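PDB 5M11: immunoreactive 84kD antigen PG93 from Porphyromonas gingivalis, which is PorZ, an essential surface component of the type-IX secretion system, and binds calcium and zinc ions. Local coordinates for residues A[58-63]-A[77-82]; A[84-89]-A[99-104]; A[189-194]-A[223-228]. One frame throughout, in Å; residues are numbered along the deposited sequence.

Contact 1 (A[58-63]-A[77-82])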
loop_
_atom_site.group_PDB
_atom_site.type_symbol
_atom_site.label_atom_id
_atom_site.label_comp_id
_atom_site.label_asym_id
_atom_site.label_seq_id
_atom_site.Cartn_x
_atom_site.Cartn_y
_atom_site.Cartn_z
ATOM N N SER A 58 -4.789 6.329 -13.304
ATOM C CA SER A 58 -4.956 6.024 -14.724
ATOM C C SER A 58 -6.438 6.015 -15.181
ATOM O O SER A 58 -6.706 5.932 -16.386
ATOM C CB SER A 58 -4.316 4.674 -15.036
ATOM O OG SER A 58 -4.562 4.269 -16.372
ATOM N N GLY A 59 -7.376 6.071 -14.235
ATOM C CA GLY A 59 -8.802 6.042 -14.537
ATOM C C GLY A 59 -9.566 4.889 -13.918
ATOM O O GLY A 59 -10.789 4.828 -14.042
ATOM N N LEU A 60 -8.861 3.976 -13.236
ATOM C CA LEU A 60 -9.467 2.817 -12.577
ATOM C C LEU A 60 -10.229 3.273 -11.334
ATOM O O LEU A 60 -9.874 4.281 -10.723
ATOM C CB LEU A 60 -8.401 1.759 -12.235
ATOM C CG LEU A 60 -8.075 0.675 -13.297
ATOM C CD1 LEU A 60 -7.499 1.262 -14.584
ATOM C CD2 LEU A 60 -7.064 -0.295 -12.753
ATOM N N SER A 61 -11.303 2.556 -10.998
ATOM C CA SER A 61 -12.231 2.903 -9.924
ATOM C C SER A 61 -11.882 2.319 -8.544
ATOM O O SER A 61 -12.504 2.738 -7.564
ATOM C CB SER A 61 -13.640 2.458 -10.295
ATOM O OG SER A 61 -13.971 2.730 -11.646
ATOM N N ASP A 62 -10.940 1.348 -8.454
ATOM C CA ASP A 62 -10.567 0.712 -7.175
ATOM C C ASP A 62 -9.098 0.228 -7.161
ATOM O O ASP A 62 -8.402 0.382 -8.167
ATOM C CB ASP A 62 -11.529 -0.442 -6.830
ATOM C CG ASP A 62 -12.000 -0.420 -5.388
ATOM O OD1 ASP A 62 -11.197 0.007 -4.489
ATOM O OD2 ASP A 62 -13.158 -0.833 -5.144
ATOM N N THR A 63 -8.639 -0.376 -6.035
ATOM C CA THR A 63 -7.225 -0.700 -5.836
ATOM C C THR A 63 -6.745 -2.173 -6.086
ATOM O O THR A 63 -5.759 -2.301 -6.827
ATOM C CB THR A 63 -6.801 -0.290 -4.413
ATOM O OG1 THR A 63 -7.193 1.068 -4.204
ATOM C CG2 THR A 63 -5.284 -0.409 -4.178
ATOM N N LEU A 77 -11.601 -5.290 -21.707
ATOM C CA LEU A 77 -11.066 -6.084 -20.604
ATOM C C LEU A 77 -11.895 -5.855 -19.321
ATOM O O LEU A 77 -12.064 -4.712 -18.866
ATOM C CB LEU A 77 -9.568 -5.736 -20.370
ATOM C CG LEU A 77 -8.866 -6.450 -19.211
ATOM C CD1 LEU A 77 -8.279 -7.768 -19.652
ATOM C CD2 LEU A 77 -7.800 -5.594 -18.605
ATOM N N VAL A 78 -12.389 -6.956 -18.742
ATOM C CA VAL A 78 -13.132 -6.961 -17.483
ATOM C C VAL A 78 -12.126 -7.074 -16.325
ATOM O O VAL A 78 -11.355 -8.027 -16.293
ATOM C CB VAL A 78 -14.165 -8.105 -17.466
ATOM C CG1 VAL A 78 -14.699 -8.354 -16.055
ATOM C CG2 VAL A 78 -15.298 -7.825 -18.453
ATOM N N ILE A 79 -12.121 -6.088 -15.404
ATOM C CA ILE A 79 -11.260 -6.047 -14.215
ATOM C C ILE A 79 -12.112 -6.295 -12.983
ATOM O O ILE A 79 -12.954 -5.459 -12.645
ATOM C CB ILE A 79 -10.462 -4.719 -14.053
ATOM C CG1 ILE A 79 -9.687 -4.329 -15.321
ATOM C CG2 ILE A 79 -9.523 -4.818 -12.860
ATOM C CD1 ILE A 79 -9.446 -2.852 -15.460
ATOM N N TYR A 80 -11.893 -7.428 -12.309
ATOM C CA TYR A 80 -12.617 -7.740 -11.082
ATOM C C TYR A 80 -11.669 -7.518 -9.889
ATOM O O TYR A 80 -10.552 -8.042 -9.836
ATOM C CB TYR A 80 -13.234 -9.158 -11.100
ATOM C CG TYR A 80 -13.989 -9.496 -9.836
ATOM C CD1 TYR A 80 -15.339 -9.202 -9.712
ATOM C CD2 TYR A 80 -13.340 -10.072 -8.743
ATOM C CE1 TYR A 80 -16.037 -9.482 -8.533
ATOM C CE2 TYR A 80 -14.022 -10.351 -7.556
ATOM C CZ TYR A 80 -15.370 -10.039 -7.450
ATOM O OH TYR A 80 -16.041 -10.282 -6.279
ATOM N N TYR A 81 -12.154 -6.726 -8.939
ATOM C CA TYR A 81 -11.434 -6.315 -7.735
ATOM C C TYR A 81 -11.748 -7.187 -6.523
ATOM O O TYR A 81 -12.838 -7.734 -6.430
ATOM C CB TYR A 81 -11.794 -4.855 -7.415
ATOM C CG TYR A 81 -11.306 -3.887 -8.467
ATOM C CD1 TYR A 81 -10.006 -3.385 -8.432
ATOM C CD2 TYR A 81 -12.133 -3.489 -9.513
ATOM C CE1 TYR A 81 -9.546 -2.500 -9.402
ATOM C CE2 TYR A 81 -11.687 -2.597 -10.489
ATOM C CZ TYR A 81 -10.391 -2.103 -10.427
ATOM O OH TYR A 81 -9.952 -1.206 -11.365
ATOM N N ALA A 82 -10.800 -7.268 -5.571
ATOM C CA ALA A 82 -10.926 -7.999 -4.303
ATOM C C ALA A 82 -12.140 -7.502 -3.493
ATOM O O ALA A 82 -12.754 -8.268 -2.763
ATOM C CB ALA A 82 -9.656 -7.828 -3.485
#

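Contact 2 (A[84-89]-A[99-104])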
loop_
_atom_site.group_PDB
_atom_site.type_symbol
_atom_site.label_atom_id
_atom_site.label_comp_id
_atom_site.label_asym_id
_atom_site.label_seq_id
_atom_site.Cartn_x
_atom_site.Cartn_y
_atom_site.Cartn_z
ATOM N N GLY A 84 -14.988 -6.788 -4.625
ATOM C CA GLY A 84 -16.207 -7.099 -5.356
ATOM C C GLY A 84 -16.516 -6.129 -6.488
ATOM O O GLY A 84 -17.435 -6.367 -7.286
ATOM N N ASN A 85 -15.752 -5.040 -6.587
ATOM C CA ASN A 85 -15.929 -4.055 -7.654
ATOM C C ASN A 85 -15.509 -4.591 -9.028
ATOM O O ASN A 85 -14.663 -5.484 -9.123
ATOM C CB ASN A 85 -15.117 -2.809 -7.342
ATOM C CG ASN A 85 -15.774 -1.519 -7.725
ATOM O OD1 ASN A 85 -16.656 -1.447 -8.589
ATOM N ND2 ASN A 85 -15.321 -0.460 -7.103
ATOM N N ILE A 86 -16.091 -4.023 -10.087
ATOM C CA ILE A 86 -15.827 -4.356 -11.489
ATOM C C ILE A 86 -15.589 -3.072 -12.285
ATOM O O ILE A 86 -16.284 -2.055 -12.094
ATOM C CB ILE A 86 -17.009 -5.165 -12.095
ATOM C CG1 ILE A 86 -17.133 -6.586 -11.486
ATOM C CG2 ILE A 86 -16.953 -5.218 -13.617
ATOM C CD1 ILE A 86 -18.533 -7.050 -11.331
ATOM N N ASP A 87 -14.627 -3.145 -13.204
ATOM C CA ASP A 87 -14.306 -2.096 -14.156
ATOM C C ASP A 87 -14.276 -2.713 -15.543
ATOM O O ASP A 87 -13.919 -3.889 -15.673
ATOM C CB ASP A 87 -12.950 -1.437 -13.826
ATOM C CG ASP A 87 -12.995 -0.207 -12.934
ATOM O OD1 ASP A 87 -14.118 0.268 -12.622
ATOM O OD2 ASP A 87 -11.912 0.315 -12.596
ATOM N N ILE A 88 -14.682 -1.943 -16.574
ATOM C CA ILE A 88 -14.610 -2.384 -17.965
ATOM C C ILE A 88 -13.725 -1.401 -18.663
ATOM O O ILE A 88 -14.019 -0.206 -18.679
ATOM C CB ILE A 88 -15.973 -2.593 -18.671
ATOM C CG1 ILE A 88 -16.802 -3.665 -17.924
ATOM C CG2 ILE A 88 -15.740 -3.044 -20.113
ATOM C CD1 ILE A 88 -18.286 -3.633 -18.143
ATOM N N LEU A 89 -12.600 -1.895 -19.168
ATOM C CA LEU A 89 -11.586 -1.128 -19.885
ATOM C C LEU A 89 -11.835 -1.315 -21.377
ATOM O O LEU A 89 -11.545 -2.387 -21.917
ATOM C CB LEU A 89 -10.198 -1.656 -19.466
ATOM C CG LEU A 89 -9.006 -0.711 -19.525
ATOM C CD1 LEU A 89 -7.922 -1.175 -18.576
ATOM C CD2 LEU A 89 -8.411 -0.669 -20.923
ATOM N N PRO A 99 -20.396 -1.282 -9.898
ATOM C CA PRO A 99 -20.232 -1.513 -8.445
ATOM C C PRO A 99 -21.338 -2.300 -7.736
ATOM O O PRO A 99 -21.312 -2.364 -6.500
ATOM C CB PRO A 99 -20.193 -0.098 -7.881
ATOM C CG PRO A 99 -21.010 0.707 -8.811
ATOM C CD PRO A 99 -21.007 0.042 -10.158
ATOM N N ALA A 100 -22.293 -2.884 -8.490
ATOM C CA ALA A 100 -23.437 -3.647 -7.958
ATOM C C ALA A 100 -23.044 -4.719 -6.934
ATOM O O ALA A 100 -23.730 -4.821 -5.915
ATOM C CB ALA A 100 -24.204 -4.300 -9.092
ATOM N N LEU A 101 -21.949 -5.502 -7.184
ATOM C CA LEU A 101 -21.524 -6.574 -6.279
ATOM C C LEU A 101 -20.917 -6.021 -5.025
ATOM O O LEU A 101 -21.249 -6.516 -3.955
ATOM C CB LEU A 101 -20.552 -7.573 -6.934
ATOM C CG LEU A 101 -21.130 -8.486 -8.041
ATOM C CD1 LEU A 101 -20.048 -9.337 -8.664
ATOM C CD2 LEU A 101 -22.220 -9.396 -7.506
ATOM N N LYS A 102 -20.040 -5.004 -5.139
ATOM C CA LYS A 102 -19.377 -4.371 -3.999
ATOM C C LYS A 102 -20.423 -3.679 -3.097
ATOM O O LYS A 102 -20.326 -3.753 -1.854
ATOM C CB LYS A 102 -18.313 -3.368 -4.504
ATOM C CG LYS A 102 -17.797 -2.351 -3.471
ATOM C CD LYS A 102 -17.097 -1.143 -4.106
ATOM C CE LYS A 102 -18.030 -0.074 -4.644
ATOM N NZ LYS A 102 -18.576 0.802 -3.573
ATOM N N ASP A 103 -21.428 -3.020 -3.730
ATOM C CA ASP A 103 -22.481 -2.292 -3.021
ATOM C C ASP A 103 -23.483 -3.242 -2.332
ATOM O O ASP A 103 -24.152 -2.830 -1.376
ATOM C CB ASP A 103 -23.201 -1.307 -3.955
ATOM C CG ASP A 103 -22.367 -0.117 -4.437
ATOM O OD1 ASP A 103 -21.276 0.138 -3.850
ATOM O OD2 ASP A 103 -22.819 0.582 -5.378
ATOM N N ASN A 104 -23.558 -4.517 -2.776
ATOM C CA ASN A 104 -24.447 -5.498 -2.146
ATOM C C ASN A 104 -23.801 -5.993 -0.837
ATOM O O ASN A 104 -22.865 -6.805 -0.827
ATOM C CB ASN A 104 -24.797 -6.636 -3.101
ATOM C CG ASN A 104 -26.081 -7.349 -2.745
ATOM O OD1 ASN A 104 -26.301 -7.772 -1.598
ATOM N ND2 ASN A 104 -26.942 -7.541 -3.741
#

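Contact 3 (A[189-194]-A[223-228])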
loop_
_atom_site.group_PDB
_atom_site.type_symbol
_atom_site.label_atom_id
_atom_site.label_comp_id
_atom_site.label_asym_id
_atom_site.label_seq_id
_atom_site.Cartn_x
_atom_site.Cartn_y
_atom_site.Cartn_z
ATOM N N LEU A 189 -23.607 -37.585 -12.640
ATOM C CA LEU A 189 -22.524 -38.037 -13.520
ATOM C C LEU A 189 -21.647 -39.079 -12.828
ATOM O O LEU A 189 -21.405 -39.003 -11.622
ATOM C CB LEU A 189 -21.674 -36.827 -13.971
ATOM C CG LEU A 189 -21.946 -36.211 -15.342
ATOM C CD1 LEU A 189 -23.451 -36.081 -15.665
ATOM C CD2 LEU A 189 -21.279 -34.880 -15.472
ATOM N N ASN A 190 -21.168 -40.049 -13.602
ATOM C CA ASN A 190 -20.312 -41.095 -13.071
ATOM C C ASN A 190 -18.889 -40.539 -12.832
ATOM O O ASN A 190 -17.985 -40.741 -13.650
ATOM C CB ASN A 190 -20.308 -42.333 -13.987
ATOM C CG ASN A 190 -19.465 -43.489 -13.472
ATOM O OD1 ASN A 190 -19.662 -43.993 -12.351
ATOM N ND2 ASN A 190 -18.504 -43.932 -14.283
ATOM N N LEU A 191 -18.728 -39.798 -11.714
ATOM C CA LEU A 191 -17.473 -39.259 -11.184
ATOM C C LEU A 191 -17.745 -38.621 -9.821
ATOM O O LEU A 191 -18.881 -38.201 -9.598
ATOM C CB LEU A 191 -16.705 -38.296 -12.139
ATOM C CG LEU A 191 -17.341 -37.012 -12.648
ATOM C CD1 LEU A 191 -17.359 -35.952 -11.598
ATOM C CD2 LEU A 191 -16.508 -36.421 -13.750
ATOM N N PRO A 192 -16.759 -38.542 -8.885
ATOM C CA PRO A 192 -17.050 -37.889 -7.587
ATOM C C PRO A 192 -17.154 -36.359 -7.757
ATOM O O PRO A 192 -16.156 -35.643 -7.654
ATOM C CB PRO A 192 -15.875 -38.317 -6.706
ATOM C CG PRO A 192 -14.747 -38.547 -7.680
ATOM C CD PRO A 192 -15.358 -39.024 -8.954
ATOM N N MET A 193 -18.376 -35.864 -8.029
ATOM C CA MET A 193 -18.663 -34.446 -8.279
ATOM C C MET A 193 -18.279 -33.550 -7.090
ATOM O O MET A 193 -17.936 -32.381 -7.309
ATOM C CB MET A 193 -20.133 -34.240 -8.670
ATOM C CG MET A 193 -20.396 -32.953 -9.439
ATOM S SD MET A 193 -19.499 -32.751 -11.019
ATOM C CE MET A 193 -20.418 -33.861 -12.035
ATOM N N GLY A 194 -18.281 -34.107 -5.873
ATOM C CA GLY A 194 -17.888 -33.389 -4.663
ATOM C C GLY A 194 -16.395 -33.091 -4.573
ATOM O O GLY A 194 -15.973 -32.239 -3.778
ATOM N N PHE A 223 -22.085 -36.388 -21.784
ATOM C CA PHE A 223 -21.646 -36.170 -20.410
ATOM C C PHE A 223 -21.308 -37.516 -19.668
ATOM O O PHE A 223 -21.434 -37.582 -18.445
ATOM C CB PHE A 223 -22.695 -35.357 -19.640
ATOM C CG PHE A 223 -22.558 -33.866 -19.782
ATOM C CD1 PHE A 223 -22.852 -33.234 -20.986
ATOM C CD2 PHE A 223 -22.180 -33.081 -18.699
ATOM C CE1 PHE A 223 -22.704 -31.854 -21.117
ATOM C CE2 PHE A 223 -22.041 -31.698 -18.832
ATOM C CZ PHE A 223 -22.295 -31.099 -20.041
ATOM N N GLU A 224 -20.890 -38.580 -20.414
ATOM C CA GLU A 224 -20.451 -39.866 -19.847
ATOM C C GLU A 224 -18.958 -39.725 -19.552
ATOM O O GLU A 224 -18.174 -39.697 -20.506
ATOM C CB GLU A 224 -20.728 -41.032 -20.807
ATOM C CG GLU A 224 -22.200 -41.315 -21.045
ATOM C CD GLU A 224 -22.566 -42.006 -22.348
ATOM O OE1 GLU A 224 -21.661 -42.347 -23.146
ATOM O OE2 GLU A 224 -23.781 -42.193 -22.573
ATOM N N PRO A 225 -18.514 -39.528 -18.290
ATOM C CA PRO A 225 -17.087 -39.279 -18.070
ATOM C C PRO A 225 -16.195 -40.508 -18.097
ATOM O O PRO A 225 -16.489 -41.539 -17.472
ATOM C CB PRO A 225 -17.038 -38.637 -16.676
ATOM C CG PRO A 225 -18.462 -38.532 -16.196
ATOM C CD PRO A 225 -19.266 -39.473 -17.018
ATOM N N GLU A 226 -15.051 -40.350 -18.785
ATOM C CA GLU A 226 -13.939 -41.286 -18.821
ATOM C C GLU A 226 -12.665 -40.526 -18.440
ATOM O O GLU A 226 -12.578 -39.315 -18.627
ATOM C CB GLU A 226 -13.830 -42.014 -20.159
ATOM C CG GLU A 226 -13.429 -41.173 -21.347
ATOM C CD GLU A 226 -13.601 -41.925 -22.648
ATOM O OE1 GLU A 226 -12.982 -43.004 -22.796
ATOM O OE2 GLU A 226 -14.391 -41.454 -23.504
ATOM N N LEU A 227 -11.713 -41.221 -17.832
ATOM C CA LEU A 227 -10.481 -40.599 -17.347
ATOM C C LEU A 227 -9.580 -40.214 -18.512
ATOM O O LEU A 227 -9.267 -41.084 -19.317
ATOM C CB LEU A 227 -9.758 -41.563 -16.390
ATOM C CG LEU A 227 -8.505 -41.028 -15.697
ATOM C CD1 LEU A 227 -8.851 -40.146 -14.544
ATOM C CD2 LEU A 227 -7.637 -42.165 -15.206
ATOM N N LEU A 228 -9.167 -38.924 -18.604
ATOM C CA LEU A 228 -8.286 -38.426 -19.679
ATOM C C LEU A 228 -6.826 -38.581 -19.256
ATOM O O LEU A 228 -6.073 -39.327 -19.898
ATOM C CB LEU A 228 -8.627 -36.980 -20.092
ATOM C CG LEU A 228 -7.787 -36.326 -21.175
ATOM C CD1 LEU A 228 -7.964 -36.978 -22.505
ATOM C CD2 LEU A 228 -8.146 -34.879 -21.302
#

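Contact 1 (A[58-63]-A[77-82])
OD2 of D62, whose CB rests on the ring of Y81, is gripped by two polar side chains from just beyond strand 76-81: ND2 of N85 and OG of S83. The other oxygen turns back on its own loop, where D62 OD1 takes the backbone N of T63 at 3.0 Å in a bent bond (141°) that reaches the oxygen on its anti side, somewhat out of the carboxylate plane. With both oxygens engaged, the CB of D62 is held as a lid over Y81, 3.7 Å from the ring centroid and 13° off its normal, a CH-pi contact.

CG of Y81 stands anti to the carbonyl carbon, beside the backbone N (chi1 -66°), which lays the ring between D62 CB and, off-centre on the opposite face, CG2 of I79. L60 comes to the edge at the hydroxyl end, with CG and CD2 each 3.3 Å from Y81 OH, and its CG also reaches I79 CD1 at 4.4 Å. Y81 OH itself hydrogen-bonds D87 OD2, while S61 OG bonds D87 OD1.

Loop 58-63 leads from one propeller blade into the first strand of the next, 65-71. Its grip on 76-81 is apolar around the ring and polar beyond it, where the neutral donors round the D62 and D87 carboxylates would probably favour their charged forms.

Contact 2 (A[84-89]-A[99-104])
CG1 of I86 (chi1 -68°) and CG of L101 (chi1 -69°) both stand beside their backbone N, anti to the carbonyl carbon, and from there the two chains slant across one another until I86 CD1 and L101 CD1 meet at 3.8 Å. K102 takes another route: CG sets off anti to the backbone N, and bends at chi3 and chi4 curl the chain round alongside N85, pointing the same way. The touching is done by its methylenes, with K102 CD 3.6 Å from N85 ND2, while the ammonium turns to its neighbour and forms a salt bridge, K102 NZ to D103 OD1 at 2.8 Å, nearly in line with the carboxylate C-O bond.

The amide of N85 thus has lysine methylenes alongside it and polar partners at both N and O. ND2 is taken up by D62, and OD1 receives ND2 of N97 as well as a weak bond from the N of I86. That same OD1 also touches P99, 3.6 Å from P99 CA. One residue earlier, G84 passes close to the helical turn: its carbonyl O is 3.4 Å from L101 CB. With a positive phi of 87°, a side chain on G84 would press on the carbonyl O of the residue before.

Within the turn, D103 N bonds P99 O at 2.8 Å, and K110 reaches the carbonyl of L101 with its NZ. L101 also leans on Y80 of the neighbouring strand.

Strand 86-89 is third and strand 95-98 fourth and last in a four-stranded antiparallel meander; the weakly bonded helical turn 100-103 follows the last strand and folds back beside the start of the third, on the way to strand 112-118, as in the connection between successive blades of a beta-propeller.

Contact 3 (A[189-194]-A[223-228])
The phenyl ring of F223 meets L189 at its edge, where CD2 of L189 lies in the ring plane, 3.8 Å from F223 CD2; F223 also touches I206 of strand 205-210 and L162 of strand 160-165. L189 itself crosses F223 at a slant and at the same time lies against the backbone, its CG 3.4 Å from F223 O. The pyrrolidine of P225, puckered rather than flat, takes the other three approaches: CB of L189 at 4.3 Å from P225 CG, the carbonyl O of N190 at 3.4 Å from the same CG, and CD2 of L191 at 3.7 Å from P225 CB.

L191 reaches the proline roughly at a right angle. Its CG sits between the backbone N and the carbonyl carbon (chi1 60°), which puts the CD2 branch against the pyrrolidine. N190 is the centre of an inverse gamma turn, closed by L191 N bonding L189 O at 2.8 Å. With the turn in between, L189 and L191 both point toward the other segment and meet P225 at neighbouring places.

In the fold, 189-194 is the link from strand 185-187, the last of one four-stranded antiparallel meander, to strand 196-202, the first of the next, the blade-to-blade connection of a propeller. Segment 223-228 runs from the link after strand 214-219 into strand 226-230 of that next blade.

The leucines also touch F208, and P225 and L191 both touch Y216. On the strand that follows, E226 turns away from the loop and forms a salt bridge with R259.

Contacts 1 and 2 belong to one blade and meet through the carboxylate of D87 and where Y80 packs on I86. The first fastens the entering loop to strand 76-81, the second the leaving helical turn to strand 86-89, its neighbour in the sheet. Contact 2 is buried and contact 1 partly so. Contact 3 stands apart at the surface, its nearest atoms about 22 Å from contact 1 and 23 Å from contact 2. None of the three has a polar bond directly between its segments; contact 1 adds the D62 carboxylate and two hydroxyls to its apolar touches, contact 2 the N85 amide and the K102-D103 salt bridge, while contact 3 is leucine, proline and phenylalanine packing.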